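Local coordinates for protein ALKF (Bacillus cereus, PDB 3ZBO) that is of unknown function but has affinity for branched DNA structures, probably Holliday junctions among them, and is related to the HEAT-like repeat DNA glycosylases, at residues 150-155 with 186-191; 157-162 with 179-184; 36-41 with 67-72; 26-31 with 97-102; 54-59 with 76-81. One frame throughout, in Å; residues are numbered along the deposited sequence.

Interaction 1 of 5, residues 150-155 with 186-191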
# COMPACT_ATOMS: atom_id res chain seq x y z
N PHE A 150 -15.17 -2.24 -10.90
CA PHE A 150 -14.07 -2.34 -11.88
C PHE A 150 -14.52 -2.78 -13.21
O PHE A 150 -15.46 -3.60 -13.33
CB PHE A 150 -13.04 -3.38 -11.36
CG PHE A 150 -12.64 -3.14 -9.95
CD1 PHE A 150 -11.63 -2.24 -9.64
CD2 PHE A 150 -13.32 -3.73 -8.91
CE1 PHE A 150 -11.25 -1.95 -8.29
CE2 PHE A 150 -12.97 -3.51 -7.62
CZ PHE A 150 -11.93 -2.61 -7.25
N SER A 151 -13.90 -2.21 -14.23
CA SER A 151 -14.07 -2.67 -15.59
C SER A 151 -13.26 -3.98 -15.77
O SER A 151 -12.02 -3.98 -15.53
CB SER A 151 -13.51 -1.62 -16.57
OG SER A 151 -13.25 -2.23 -17.79
N GLU A 152 -13.90 -5.10 -16.15
CA GLU A 152 -13.20 -6.38 -16.31
C GLU A 152 -12.15 -6.27 -17.41
O GLU A 152 -11.02 -6.74 -17.30
CB GLU A 152 -14.18 -7.55 -16.58
CG GLU A 152 -13.52 -8.82 -16.81
CD GLU A 152 -14.49 -10.00 -17.05
OE1 GLU A 152 -15.63 -9.94 -16.51
OE2 GLU A 152 -14.10 -10.93 -17.78
N SER A 153 -12.45 -5.55 -18.52
CA SER A 153 -11.42 -5.41 -19.51
C SER A 153 -10.22 -4.55 -19.02
O SER A 153 -9.11 -4.86 -19.42
CB SER A 153 -12.05 -4.78 -20.85
OG SER A 153 -12.53 -3.53 -20.56
N LYS A 154 -10.42 -3.54 -18.17
CA LYS A 154 -9.32 -2.75 -17.65
C LYS A 154 -8.45 -3.69 -16.77
O LYS A 154 -7.22 -3.65 -16.93
CB LYS A 154 -9.83 -1.62 -16.79
CG LYS A 154 -8.72 -0.66 -16.38
CD LYS A 154 -9.37 0.37 -15.36
CE LYS A 154 -8.53 1.51 -15.10
NZ LYS A 154 -9.35 2.33 -14.12
N ILE A 155 -9.11 -4.44 -15.87
CA ILE A 155 -8.26 -5.35 -15.02
C ILE A 155 -7.54 -6.37 -15.85
O ILE A 155 -6.38 -6.70 -15.63
CB ILE A 155 -9.16 -6.02 -13.94
CG1 ILE A 155 -9.84 -5.01 -13.04
CG2 ILE A 155 -8.31 -7.06 -13.10
CD1 ILE A 155 -8.92 -4.02 -12.28
N ILE A 186 -7.41 -13.91 -6.16
CA ILE A 186 -8.24 -14.26 -5.03
C ILE A 186 -9.44 -13.38 -4.86
O ILE A 186 -10.54 -13.87 -4.52
CB ILE A 186 -7.33 -14.25 -3.76
CG1 ILE A 186 -6.26 -15.32 -3.86
CG2 ILE A 186 -8.23 -14.45 -2.50
CD1 ILE A 186 -6.76 -16.76 -4.21
N SER A 187 -9.33 -12.06 -5.05
CA SER A 187 -10.41 -11.15 -4.71
C SER A 187 -11.23 -10.62 -5.90
O SER A 187 -12.18 -9.91 -5.63
CB SER A 187 -9.89 -9.96 -3.91
OG SER A 187 -9.29 -10.42 -2.67
N TYR A 188 -10.86 -10.96 -7.11
CA TYR A 188 -11.62 -10.54 -8.31
C TYR A 188 -11.94 -11.72 -9.18
O TYR A 188 -11.31 -12.01 -10.18
CB TYR A 188 -10.75 -9.49 -9.07
CG TYR A 188 -11.66 -8.85 -10.20
CD1 TYR A 188 -12.69 -8.03 -9.87
CD2 TYR A 188 -11.33 -9.14 -11.52
CE1 TYR A 188 -13.48 -7.45 -10.96
CE2 TYR A 188 -12.03 -8.59 -12.61
CZ TYR A 188 -13.14 -7.79 -12.27
OH TYR A 188 -13.86 -7.28 -13.33
N VAL A 189 -12.98 -12.45 -8.73
CA VAL A 189 -13.28 -13.74 -9.37
C VAL A 189 -13.57 -13.70 -10.86
O VAL A 189 -13.31 -14.71 -11.54
CB VAL A 189 -14.38 -14.55 -8.66
CG1 VAL A 189 -13.98 -14.86 -7.26
CG2 VAL A 189 -15.73 -13.87 -8.69
N PRO A 190 -14.03 -12.55 -11.40
CA PRO A 190 -14.16 -12.63 -12.90
C PRO A 190 -12.94 -12.99 -13.69
O PRO A 190 -13.02 -13.57 -14.78
CB PRO A 190 -14.71 -11.26 -13.25
CG PRO A 190 -15.45 -10.82 -12.02
CD PRO A 190 -14.53 -11.30 -10.84
N LEU A 191 -11.75 -12.72 -13.15
CA LEU A 191 -10.52 -13.04 -13.82
C LEU A 191 -9.64 -13.94 -12.94
O LEU A 191 -8.41 -13.99 -13.13
CB LEU A 191 -9.74 -11.73 -14.12
CG LEU A 191 -10.45 -10.91 -15.20
CD1 LEU A 191 -9.80 -9.57 -15.35
CD2 LEU A 191 -10.51 -11.62 -16.50
O HOH W 1 -16.33 -6.27 -12.87
O HOH W 2 -13.52 -13.37 -17.35

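Interaction 2 of 5, residues 157-162 with 179-184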
# COMPACT_ATOMS: atom_id res chain seq x y z
N ASP A 157 -6.46 -6.02 -18.93
CA ASP A 157 -5.35 -5.35 -19.62
C ASP A 157 -4.20 -5.07 -18.60
O ASP A 157 -3.01 -5.18 -18.96
CB ASP A 157 -5.84 -4.03 -20.22
CG ASP A 157 -6.70 -4.20 -21.45
OD1 ASP A 157 -6.72 -5.28 -22.02
OD2 ASP A 157 -7.27 -3.15 -21.84
N MET A 158 -4.57 -4.74 -17.37
CA MET A 158 -3.58 -4.60 -16.31
C MET A 158 -2.85 -5.90 -16.02
O MET A 158 -1.59 -5.88 -15.82
CB MET A 158 -4.25 -4.06 -15.04
CG MET A 158 -4.68 -2.59 -15.21
SD MET A 158 -5.68 -2.04 -13.88
CE MET A 158 -4.44 -1.80 -12.59
N LEU A 159 -3.54 -7.04 -16.03
CA LEU A 159 -2.82 -8.31 -15.82
C LEU A 159 -1.80 -8.54 -16.94
O LEU A 159 -0.70 -9.06 -16.71
CB LEU A 159 -3.80 -9.51 -15.85
CG LEU A 159 -4.68 -9.60 -14.61
CD1 LEU A 159 -5.80 -10.68 -14.82
CD2 LEU A 159 -3.85 -9.99 -13.40
N GLU A 160 -2.24 -8.22 -18.21
CA GLU A 160 -1.30 -8.38 -19.32
C GLU A 160 -0.09 -7.46 -19.23
O GLU A 160 1.02 -7.91 -19.52
CB GLU A 160 -2.03 -8.10 -20.64
CG GLU A 160 -2.99 -9.17 -21.05
CD GLU A 160 -2.36 -10.51 -21.31
OE1 GLU A 160 -1.24 -10.57 -21.87
OE2 GLU A 160 -2.95 -11.56 -20.98
N MET A 161 -0.29 -6.25 -18.70
CA MET A 161 0.80 -5.34 -18.48
C MET A 161 1.77 -5.91 -17.43
O MET A 161 2.99 -5.87 -17.60
CB MET A 161 0.27 -3.98 -18.09
CG MET A 161 1.35 -2.99 -17.88
SD MET A 161 2.23 -2.58 -19.37
CE MET A 161 0.88 -2.27 -20.49
N VAL A 162 1.22 -6.48 -16.37
CA VAL A 162 2.11 -7.10 -15.41
C VAL A 162 2.87 -8.28 -16.06
O VAL A 162 4.11 -8.35 -15.95
CB VAL A 162 1.32 -7.64 -14.18
CG1 VAL A 162 2.26 -8.50 -13.26
CG2 VAL A 162 0.71 -6.51 -13.41
N ASN A 179 1.74 -8.26 -5.95
CA ASN A 179 0.59 -8.20 -5.03
C ASN A 179 -0.68 -8.10 -5.93
O ASN A 179 -1.70 -8.79 -5.61
CB ASN A 179 0.82 -7.00 -4.05
CG ASN A 179 -0.21 -6.92 -2.97
OD1 ASN A 179 -0.94 -7.89 -2.75
ND2 ASN A 179 -0.21 -5.81 -2.21
N PHE A 180 -0.65 -7.30 -6.98
CA PHE A 180 -1.84 -7.19 -7.81
C PHE A 180 -2.20 -8.59 -8.41
O PHE A 180 -3.39 -8.92 -8.45
CB PHE A 180 -1.56 -6.08 -8.88
CG PHE A 180 -2.70 -5.88 -9.86
CD1 PHE A 180 -3.74 -5.01 -9.52
CD2 PHE A 180 -2.67 -6.54 -11.06
CE1 PHE A 180 -4.79 -4.78 -10.44
CE2 PHE A 180 -3.71 -6.33 -11.98
CZ PHE A 180 -4.80 -5.44 -11.68
N LEU A 181 -1.25 -9.34 -8.93
CA LEU A 181 -1.54 -10.69 -9.46
C LEU A 181 -2.22 -11.52 -8.39
O LEU A 181 -3.24 -12.16 -8.65
CB LEU A 181 -0.26 -11.47 -9.87
CG LEU A 181 0.55 -10.82 -10.98
CD1 LEU A 181 1.60 -11.92 -11.31
CD2 LEU A 181 -0.36 -10.57 -12.31
N ASN A 182 -1.64 -11.54 -7.18
CA ASN A 182 -2.26 -12.33 -6.12
C ASN A 182 -3.61 -11.88 -5.76
O ASN A 182 -4.49 -12.70 -5.57
CB ASN A 182 -1.45 -12.14 -4.83
CG ASN A 182 -0.35 -13.07 -4.67
OD1 ASN A 182 -0.59 -14.18 -4.11
ND2 ASN A 182 0.86 -12.56 -4.78
N THR A 183 -3.85 -10.57 -5.74
CA THR A 183 -5.11 -10.01 -5.25
C THR A 183 -6.17 -10.23 -6.29
O THR A 183 -7.33 -10.55 -5.93
CB THR A 183 -4.93 -8.51 -4.94
OG1 THR A 183 -3.94 -8.39 -3.91
CG2 THR A 183 -6.28 -8.00 -4.35
N VAL A 184 -5.86 -10.02 -7.58
CA VAL A 184 -6.88 -10.29 -8.66
C VAL A 184 -7.26 -11.78 -8.56
O VAL A 184 -8.45 -12.12 -8.59
CB VAL A 184 -6.35 -9.95 -10.07
CG1 VAL A 184 -7.41 -10.46 -11.12
CG2 VAL A 184 -6.17 -8.39 -10.20

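Interaction 3 of 5, residues 36-41 with 67-72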
# COMPACT_ATOMS: atom_id res chain seq x y z
N PRO A 36 13.99 10.86 11.16
CA PRO A 36 13.45 10.46 12.44
C PRO A 36 12.42 9.37 12.30
O PRO A 36 11.56 9.43 11.40
CB PRO A 36 12.80 11.75 12.96
CG PRO A 36 12.36 12.46 11.76
CD PRO A 36 13.33 12.08 10.62
N VAL A 37 12.48 8.43 13.24
CA VAL A 37 11.54 7.31 13.25
C VAL A 37 11.52 6.78 14.66
O VAL A 37 12.59 6.69 15.32
CB VAL A 37 11.91 6.24 12.15
CG1 VAL A 37 13.31 5.72 12.36
CG2 VAL A 37 10.91 5.07 12.22
N PHE A 38 10.33 6.43 15.14
CA PHE A 38 10.24 5.96 16.48
C PHE A 38 10.05 4.44 16.58
O PHE A 38 10.48 3.83 17.60
CB PHE A 38 9.05 6.55 17.21
CG PHE A 38 9.00 8.07 17.30
CD1 PHE A 38 10.13 8.85 17.52
CD2 PHE A 38 7.77 8.69 17.14
CE1 PHE A 38 10.03 10.26 17.65
CE2 PHE A 38 7.65 10.12 17.24
CZ PHE A 38 8.77 10.85 17.51
N GLY A 39 9.41 3.81 15.58
CA GLY A 39 9.22 2.37 15.70
C GLY A 39 7.96 2.05 16.48
O GLY A 39 7.96 1.26 17.49
N VAL A 40 6.81 2.49 15.99
CA VAL A 40 5.53 2.23 16.69
C VAL A 40 4.76 1.09 16.06
O VAL A 40 4.44 1.14 14.88
CB VAL A 40 4.64 3.51 16.69
CG1 VAL A 40 3.29 3.25 17.39
CG2 VAL A 40 5.39 4.70 17.31
N ALA A 41 4.45 -0.01 16.79
CA ALA A 41 3.66 -1.06 16.20
C ALA A 41 2.30 -0.50 15.92
O ALA A 41 1.72 0.23 16.76
CB ALA A 41 3.51 -2.17 17.20
N ASN A 67 8.68 11.90 9.70
CA ASN A 67 8.86 10.81 10.64
C ASN A 67 7.88 9.71 10.25
O ASN A 67 6.66 9.90 10.21
CB ASN A 67 8.64 11.34 12.05
CG ASN A 67 8.66 10.24 13.10
OD1 ASN A 67 8.13 9.13 12.92
ND2 ASN A 67 9.29 10.54 14.24
N TYR A 68 8.44 8.53 9.84
CA TYR A 68 7.60 7.49 9.32
C TYR A 68 6.38 7.18 10.22
O TYR A 68 5.25 6.97 9.75
CB TYR A 68 8.41 6.17 9.10
CG TYR A 68 7.51 5.01 8.71
CD1 TYR A 68 6.84 4.97 7.47
CD2 TYR A 68 7.23 3.96 9.65
CE1 TYR A 68 5.97 3.96 7.15
CE2 TYR A 68 6.36 2.96 9.31
CZ TYR A 68 5.71 2.90 8.05
OH TYR A 68 4.84 1.95 7.70
N ASP A 69 6.60 7.08 11.53
CA ASP A 69 5.43 6.68 12.34
C ASP A 69 4.37 7.76 12.37
O ASP A 69 3.14 7.46 12.37
CB ASP A 69 5.86 6.40 13.78
CG ASP A 69 6.84 5.22 13.84
OD1 ASP A 69 6.40 4.10 13.72
OD2 ASP A 69 8.03 5.50 13.98
N ALA A 70 4.84 9.00 12.44
CA ALA A 70 3.85 10.11 12.37
C ALA A 70 3.14 10.16 11.03
O ALA A 70 1.94 10.48 10.98
CB ALA A 70 4.58 11.48 12.58
N MET A 71 3.91 9.86 10.00
CA MET A 71 3.31 9.83 8.67
C MET A 71 2.28 8.68 8.48
O MET A 71 1.23 8.86 7.86
CB MET A 71 4.36 9.70 7.58
CG MET A 71 5.25 10.90 7.51
SD MET A 71 6.80 10.63 6.61
CE MET A 71 6.22 10.97 4.92
N TYR A 72 2.61 7.49 9.04
CA TYR A 72 1.66 6.40 9.08
C TYR A 72 0.41 6.81 9.84
O TYR A 72 -0.71 6.56 9.35
CB TYR A 72 2.40 5.14 9.68
CG TYR A 72 1.48 3.95 9.52
CD1 TYR A 72 0.47 3.70 10.45
CD2 TYR A 72 1.69 3.02 8.54
CE1 TYR A 72 -0.36 2.58 10.26
CE2 TYR A 72 0.83 1.93 8.32
CZ TYR A 72 -0.16 1.69 9.22
OH TYR A 72 -1.03 0.62 9.00
O HOH W 3 4.38 2.68 12.65

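Interaction 4 of 5, residues 26-31 with 97-102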
# COMPACT_ATOMS: atom_id res chain seq x y z
N LYS A 26 14.31 -0.74 14.49
CA LYS A 26 15.31 -1.53 13.70
C LYS A 26 14.74 -2.17 12.41
O LYS A 26 15.37 -2.08 11.36
CB LYS A 26 15.92 -2.66 14.60
CG LYS A 26 15.83 -4.09 14.00
CD LYS A 26 15.99 -5.33 15.00
CE LYS A 26 14.83 -5.56 15.97
NZ LYS A 26 13.60 -6.42 15.55
N ILE A 27 13.56 -2.75 12.51
CA ILE A 27 12.94 -3.41 11.40
C ILE A 27 12.53 -2.35 10.36
O ILE A 27 12.73 -2.54 9.14
CB ILE A 27 11.77 -4.21 11.86
CG1 ILE A 27 12.27 -5.47 12.62
CG2 ILE A 27 10.93 -4.61 10.73
CD1 ILE A 27 11.15 -6.19 13.31
N TYR A 28 11.96 -1.24 10.87
CA TYR A 28 11.56 -0.20 9.90
C TYR A 28 12.73 0.36 9.18
O TYR A 28 12.68 0.57 7.92
CB TYR A 28 10.80 0.91 10.63
CG TYR A 28 9.40 0.58 11.09
CD1 TYR A 28 8.71 -0.62 10.68
CD2 TYR A 28 8.76 1.51 11.90
CE1 TYR A 28 7.46 -0.83 11.11
CE2 TYR A 28 7.51 1.28 12.38
CZ TYR A 28 6.86 0.13 11.96
OH TYR A 28 5.55 -0.05 12.42
N ILE A 29 13.83 0.59 9.89
CA ILE A 29 15.05 1.08 9.24
C ILE A 29 15.63 0.02 8.25
O ILE A 29 16.08 0.40 7.12
CB ILE A 29 16.06 1.51 10.35
CG1 ILE A 29 15.50 2.79 10.99
CG2 ILE A 29 17.40 1.83 9.71
CD1 ILE A 29 16.37 3.26 12.22
N SER A 30 15.54 -1.26 8.61
CA SER A 30 15.95 -2.32 7.70
C SER A 30 15.16 -2.29 6.40
O SER A 30 15.65 -2.55 5.31
CB SER A 30 15.81 -3.67 8.45
OG SER A 30 14.63 -4.32 8.11
N ASN A 31 13.90 -1.85 6.50
CA ASN A 31 13.06 -1.82 5.33
C ASN A 31 13.24 -0.53 4.49
O ASN A 31 12.60 -0.37 3.45
CB ASN A 31 11.58 -1.84 5.72
CG ASN A 31 11.16 -3.15 6.42
OD1 ASN A 31 11.89 -4.13 6.39
ND2 ASN A 31 9.95 -3.19 6.99
N PHE A 97 9.98 5.84 0.76
CA PHE A 97 10.20 4.41 0.57
C PHE A 97 8.92 3.64 0.56
O PHE A 97 7.86 4.22 0.84
CB PHE A 97 11.22 3.86 1.65
CG PHE A 97 10.62 3.62 3.05
CD1 PHE A 97 10.01 4.68 3.79
CD2 PHE A 97 10.65 2.33 3.60
CE1 PHE A 97 9.51 4.46 5.13
CE2 PHE A 97 10.17 2.11 4.88
CZ PHE A 97 9.58 3.16 5.67
N TYR A 98 8.99 2.33 0.24
CA TYR A 98 7.75 1.62 -0.08
C TYR A 98 6.73 1.51 1.06
O TYR A 98 5.54 1.40 0.77
CB TYR A 98 8.06 0.21 -0.63
CG TYR A 98 8.44 -0.78 0.47
CD1 TYR A 98 9.81 -0.86 0.87
CD2 TYR A 98 7.49 -1.57 1.08
CE1 TYR A 98 10.20 -1.76 1.90
CE2 TYR A 98 7.82 -2.46 2.13
CZ TYR A 98 9.20 -2.53 2.55
OH TYR A 98 9.52 -3.43 3.59
N MET A 99 7.16 1.56 2.32
CA MET A 99 6.09 1.37 3.32
C MET A 99 5.23 2.59 3.26
O MET A 99 4.01 2.50 3.55
CB MET A 99 6.69 1.29 4.71
CG MET A 99 7.46 -0.04 4.88
SD MET A 99 8.08 -0.28 6.60
CE MET A 99 6.62 -0.99 7.28
N LEU A 100 5.78 3.77 2.97
CA LEU A 100 4.97 4.98 2.81
C LEU A 100 4.13 4.94 1.52
O LEU A 100 2.91 5.26 1.55
CB LEU A 100 5.86 6.26 2.84
CG LEU A 100 6.36 6.53 4.25
CD1 LEU A 100 7.47 7.55 4.11
CD2 LEU A 100 5.22 7.14 5.16
N SER A 101 4.75 4.59 0.36
CA SER A 101 3.97 4.59 -0.84
C SER A 101 2.84 3.57 -0.76
O SER A 101 1.71 3.83 -1.22
CB SER A 101 4.84 4.36 -2.08
OG SER A 101 5.53 3.12 -1.95
N ASP A 102 3.13 2.38 -0.21
CA ASP A 102 2.22 1.20 -0.42
C ASP A 102 1.26 1.08 0.77
O ASP A 102 0.10 0.70 0.53
CB ASP A 102 3.01 -0.09 -0.50
CG ASP A 102 4.01 -0.13 -1.68
OD1 ASP A 102 4.07 0.81 -2.49
OD2 ASP A 102 4.71 -1.17 -1.65
O HOH W 4 12.11 -4.65 3.16

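Interaction 5 of 5, residues 54-59 with 76-81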
# COMPACT_ATOMS: atom_id res chain seq x y z
N LEU A 54 -11.25 11.59 12.50
CA LEU A 54 -10.69 12.21 11.28
C LEU A 54 -10.25 13.66 11.59
O LEU A 54 -10.97 14.43 12.29
CB LEU A 54 -11.65 12.12 10.05
CG LEU A 54 -12.18 10.68 9.67
CD1 LEU A 54 -12.60 10.63 8.22
CD2 LEU A 54 -11.17 9.50 9.84
N ASN A 55 -9.03 14.04 11.17
CA ASN A 55 -8.59 15.42 11.33
C ASN A 55 -7.49 15.65 10.27
O ASN A 55 -6.29 15.35 10.49
CB ASN A 55 -8.04 15.59 12.73
CG ASN A 55 -7.61 17.05 13.05
OD1 ASN A 55 -7.36 17.92 12.17
ND2 ASN A 55 -7.54 17.34 14.36
N GLN A 56 -7.95 16.18 9.15
CA GLN A 56 -7.05 16.46 8.02
C GLN A 56 -5.99 17.43 8.38
O GLN A 56 -4.82 17.27 7.94
CB GLN A 56 -7.82 16.90 6.77
CG GLN A 56 -6.88 16.93 5.55
CD GLN A 56 -6.41 15.48 5.11
OE1 GLN A 56 -7.05 14.48 5.37
NE2 GLN A 56 -5.25 15.40 4.44
N GLU A 57 -6.27 18.51 9.10
CA GLU A 57 -5.24 19.47 9.44
C GLU A 57 -4.08 18.84 10.22
O GLU A 57 -2.91 19.09 9.89
CB GLU A 57 -5.88 20.63 10.21
CG GLU A 57 -5.00 21.83 10.35
CD GLU A 57 -3.89 21.72 11.35
OE1 GLU A 57 -4.16 21.10 12.43
OE2 GLU A 57 -2.76 22.19 11.07
N LEU A 58 -4.44 18.04 11.23
CA LEU A 58 -3.45 17.41 12.05
C LEU A 58 -2.72 16.35 11.17
O LEU A 58 -1.46 16.27 11.30
CB LEU A 58 -4.15 16.66 13.17
CG LEU A 58 -3.24 15.95 14.14
CD1 LEU A 58 -2.05 16.78 14.70
CD2 LEU A 58 -4.11 15.41 15.34
N ALA A 59 -3.45 15.69 10.27
CA ALA A 59 -2.80 14.70 9.40
C ALA A 59 -1.74 15.41 8.57
O ALA A 59 -0.59 14.85 8.42
CB ALA A 59 -3.82 13.99 8.41
N ILE A 76 -3.96 7.27 8.98
CA ILE A 76 -5.10 6.69 9.66
C ILE A 76 -6.08 7.77 9.99
O ILE A 76 -7.33 7.50 9.94
CB ILE A 76 -4.60 6.02 10.89
CG1 ILE A 76 -3.87 4.71 10.51
CG2 ILE A 76 -5.83 5.71 11.87
CD1 ILE A 76 -2.97 4.38 11.63
N ILE A 77 -5.61 8.98 10.33
CA ILE A 77 -6.54 10.05 10.73
C ILE A 77 -6.94 11.02 9.61
O ILE A 77 -7.58 12.07 9.82
CB ILE A 77 -6.05 10.88 11.91
CG1 ILE A 77 -4.72 11.64 11.61
CG2 ILE A 77 -5.89 9.96 13.12
CD1 ILE A 77 -4.37 12.78 12.59
N ALA A 78 -6.47 10.76 8.40
CA ALA A 78 -6.81 11.63 7.31
C ALA A 78 -8.29 11.58 6.95
O ALA A 78 -9.00 10.63 7.32
CB ALA A 78 -5.94 11.18 6.02
N ASP A 79 -8.73 12.57 6.17
CA ASP A 79 -10.09 12.52 5.57
C ASP A 79 -9.96 12.38 4.05
O ASP A 79 -9.95 13.35 3.28
CB ASP A 79 -10.77 13.88 5.90
CG ASP A 79 -12.25 13.86 5.58
OD1 ASP A 79 -12.75 12.87 4.99
OD2 ASP A 79 -12.87 14.90 5.95
N PRO A 80 -9.82 11.15 3.61
CA PRO A 80 -9.54 10.96 2.17
C PRO A 80 -10.66 11.36 1.27
O PRO A 80 -10.36 11.78 0.14
CB PRO A 80 -9.29 9.47 2.06
CG PRO A 80 -9.83 8.88 3.30
CD PRO A 80 -9.75 9.93 4.39
N LYS A 81 -11.91 11.34 1.76
CA LYS A 81 -12.95 11.80 0.86
C LYS A 81 -12.91 13.31 0.65
O LYS A 81 -13.54 13.82 -0.31
CB LYS A 81 -14.30 11.32 1.35
CG LYS A 81 -14.40 9.82 1.19
CD LYS A 81 -15.75 9.33 1.60
CE LYS A 81 -15.97 7.92 1.11
NZ LYS A 81 -14.99 7.01 1.77

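Interaction 1 of 5, residues 150-155 with 186-191
Tyr188 is wedged among Phe150, Glu152 and Ile155. Its CG is anti to the backbone N (chi1 -170°), a torsion that turns the ring toward 150-155 and sets OH beside CA and CB of Glu152, the former at 3.2 Å and near the ring plane. One ring face is filled over its centre by CD of Pro190 from its own segment, while Ile155 CG1 lies over the rim of the opposite face. The apolar pairs are Ile155 with Tyr188, Ile155 CG2 with Leu191 CD1 at 3.7 Å, and Phe150 CB with Tyr188 CE1, oblique at 4.1 Å. The extended Glu152 side chain passes obliquely by Pro190, with OE1 3.6 Å from Pro190 CB. The contact joins two neighbouring helices of a mainly helical fold, related to the HEAT-like repeat glycosylases, where helix 171-187 ends against the beginning of helix 152-165; Ser151 N-caps the latter, its OG accepting from Lys154 N at 3.1 Å. Polar links between the segments run through water. One molecule donates to Phe150 O at 2.8 Å and also bonds to Tyr188 OH; a second donates both to Glu152 OE2 and to Pro190 O. Leu142 of helix 128-144 touches both Phe150 and Tyr188.

Interaction 2 of 5, residues 157-162 with 179-184
A roughly antiparallel pair of helices, consecutive in the chain, is packed here through its buried middle, in a fold related to the HEAT-like repeat glycosylases: the axes of 157-162 and 179-184 approach to 10.5 Å, with 140° between their directions. Phe180 is at the centre of the packing. With CG anti to its backbone N (chi1 178°), the ring projects at helix 157-162, where Met158, Leu159 and Val162 receive it. Met158 CB lies 3.7 Å from Phe180 CZ, and the bend at chi3 of the methionine brings its methyl CE back to 3.7 Å from Phe180 CE1. The sulfur, 5.2 Å from the ring centroid and oblique to it, makes this a Met-aromatic contact. Val184 CG2, one turn on from the phenylalanine, lies above one face of the ring, offset toward the rim. Beside the ring, Leu181 and Val162 meet tip to tip; Leu181 CD2 and Val162 CG1 are only 3.5 Å apart, closer than usual for carbon pairs. The same CD2 of Leu181 touches Leu159 CD2 at 3.7 Å, and Leu159 CD1 extends the row to Val184 CG1. Trp135 of helix 128-144 adds an edge-to-face contact with Phe180 and also touches Met158 and Val162, whereas Ile198 of helix 192-202 packs on Leu159 and Leu181.

Interaction 3 of 5, residues 36-41 with 67-72
Asp69 has its CB directed toward the loop 36-41, and almost every atom of the side chain has a partner there. CB lies 3.9 Å from Val40 CG2, an apolar start to the contact. CG is anti to the carbonyl carbon (chi1 -62°), which brings the carboxylate under three consecutive backbone amides. OD2 accepts twice: from Phe38 N at 2.7 Å, met nearly along the C-O axis, and from Gly39 N, which comes from above the carboxylate plane. OD1 takes Val40 N at 2.8 Å, again from above the plane but with a straighter N-H...O angle of 166°, and a water that also donates to Val40 O. Three amides converging on one buried carboxylate would be expected to favour its charged form. Alongside, Asn67 uses both ends of its amide. Its ND2 sits 3.3 Å above the plane of the Phe38 ring, over the centre, with amide and ring planes 61° apart; its OD1 accepts from Asp69 N and Ala70 N, both weakly. Asn67 CA also makes a CA-H...O contact with Pro36 O at 3.1 Å. Tyr28 of helix 22-30 packs on Asp69. The arrangement is an N-capped helix start, at helix 68-77, whose first-turn aspartate binds successive amides of an irregular loop within this helical-repeat fold.

Interaction 4 of 5, residues 26-31 with 97-102
The last part of helix 22-30 lies near the first turn of helix 98-110, with the closest CA pair, Asn31 and Met99, still 7.9 Å apart. Side chains and the Asn31 carbonyl bridge that distance, and Phe97 holds the N-cap position of the second helix. The carbonyl O of Asn31 lies beside two aromatic rings. It is 3.3 Å from Phe97 CD2, at that ring's edge and near its plane, and 3.2 Å from Tyr98 CE1, where the approach is oblique. The Asn31 amide, turned 43° from the Tyr98 ring plane, has its CG 3.3 Å from Tyr98 OH. A water joins that hydroxyl to Asn31 OD1, a long link on the asparagine side at 3.3 Å. ND2 instead gives a weak but straight hydrogen bond to Met99 SD, 3.5 Å long with an angle of 170° at the hydrogen. The Met99 and Tyr28 side chains cross at about a right angle: Met99 CE is 3.9 Å from Tyr28 CE1, and SD lies 5.0 Å from the centroid, oblique to the ring. Tyr28 OH is hydrogen-bonded to Val40 O, and Tyr68 meets both Tyr28 and Phe97 edge-to-face. The result is a Met-aromatic contact in an aromatic cluster joining sequence-distant helices of a fold related to the HEAT-like repeat glycosylases.

Interaction 5 of 5, residues 54-59 with 76-81
Ile77 packs tightly against the start of helix 56-63, where its CD1 touches Leu58 CG at 3.7 Å and its CG1 lies 4.1 Å from Ala59 CB. CG1 of this isoleucine stands between the backbone N and the carbonyl carbon (chi1 62°), the rotation that directs CD1 at Leu58. Beside it Ala59 CB rests 4.0 Å from Ala78 CA. A straight bond from Asn55 N to Ile77 O, 2.8 Å long, borders this buried apolar part. Here a helix start meets the C-terminal part of helix 68-77 and the residues after it, in the helical-repeat fold, with Asn55 N-capping helix 56-63 through OD1 to Leu58 N. The more open edge is formed by Leu54, Gln56 and Asp79. There Gln56, bent at chi2, turns OE1 to accept Asp79 N at 2.7 Å, met nearly end-on to the amide carbonyl. Exposed Leu54 lays CD2 3.5 Å from Ala78 O, and its CD1 lies 3.9 Å from Asp79 OD1.

Interactions 1 and 2 hold the same two elements, helices 152-165 and 171-187: interaction 2 is the buried middle, hydrocarbon packing plus one Met-aromatic contact, and interaction 1 the partly buried end where water joins in. They touch through Ile155 and Leu191 against Val184. Interactions 3 and 4, whose centres lie 10 Å apart, also touch, where Tyr68 packs on Met99 and Leu100. Both are buried, yet the first is a carboxylate gripping amides and the second an asparagine set among aromatic rings and a methionine sulfur. Interaction 5 shares helix 68-77 with interaction 3, at the opposite end of that helix, and is partly exposed. Interactions 1 and 3 lie on opposite sides of the chain's centre.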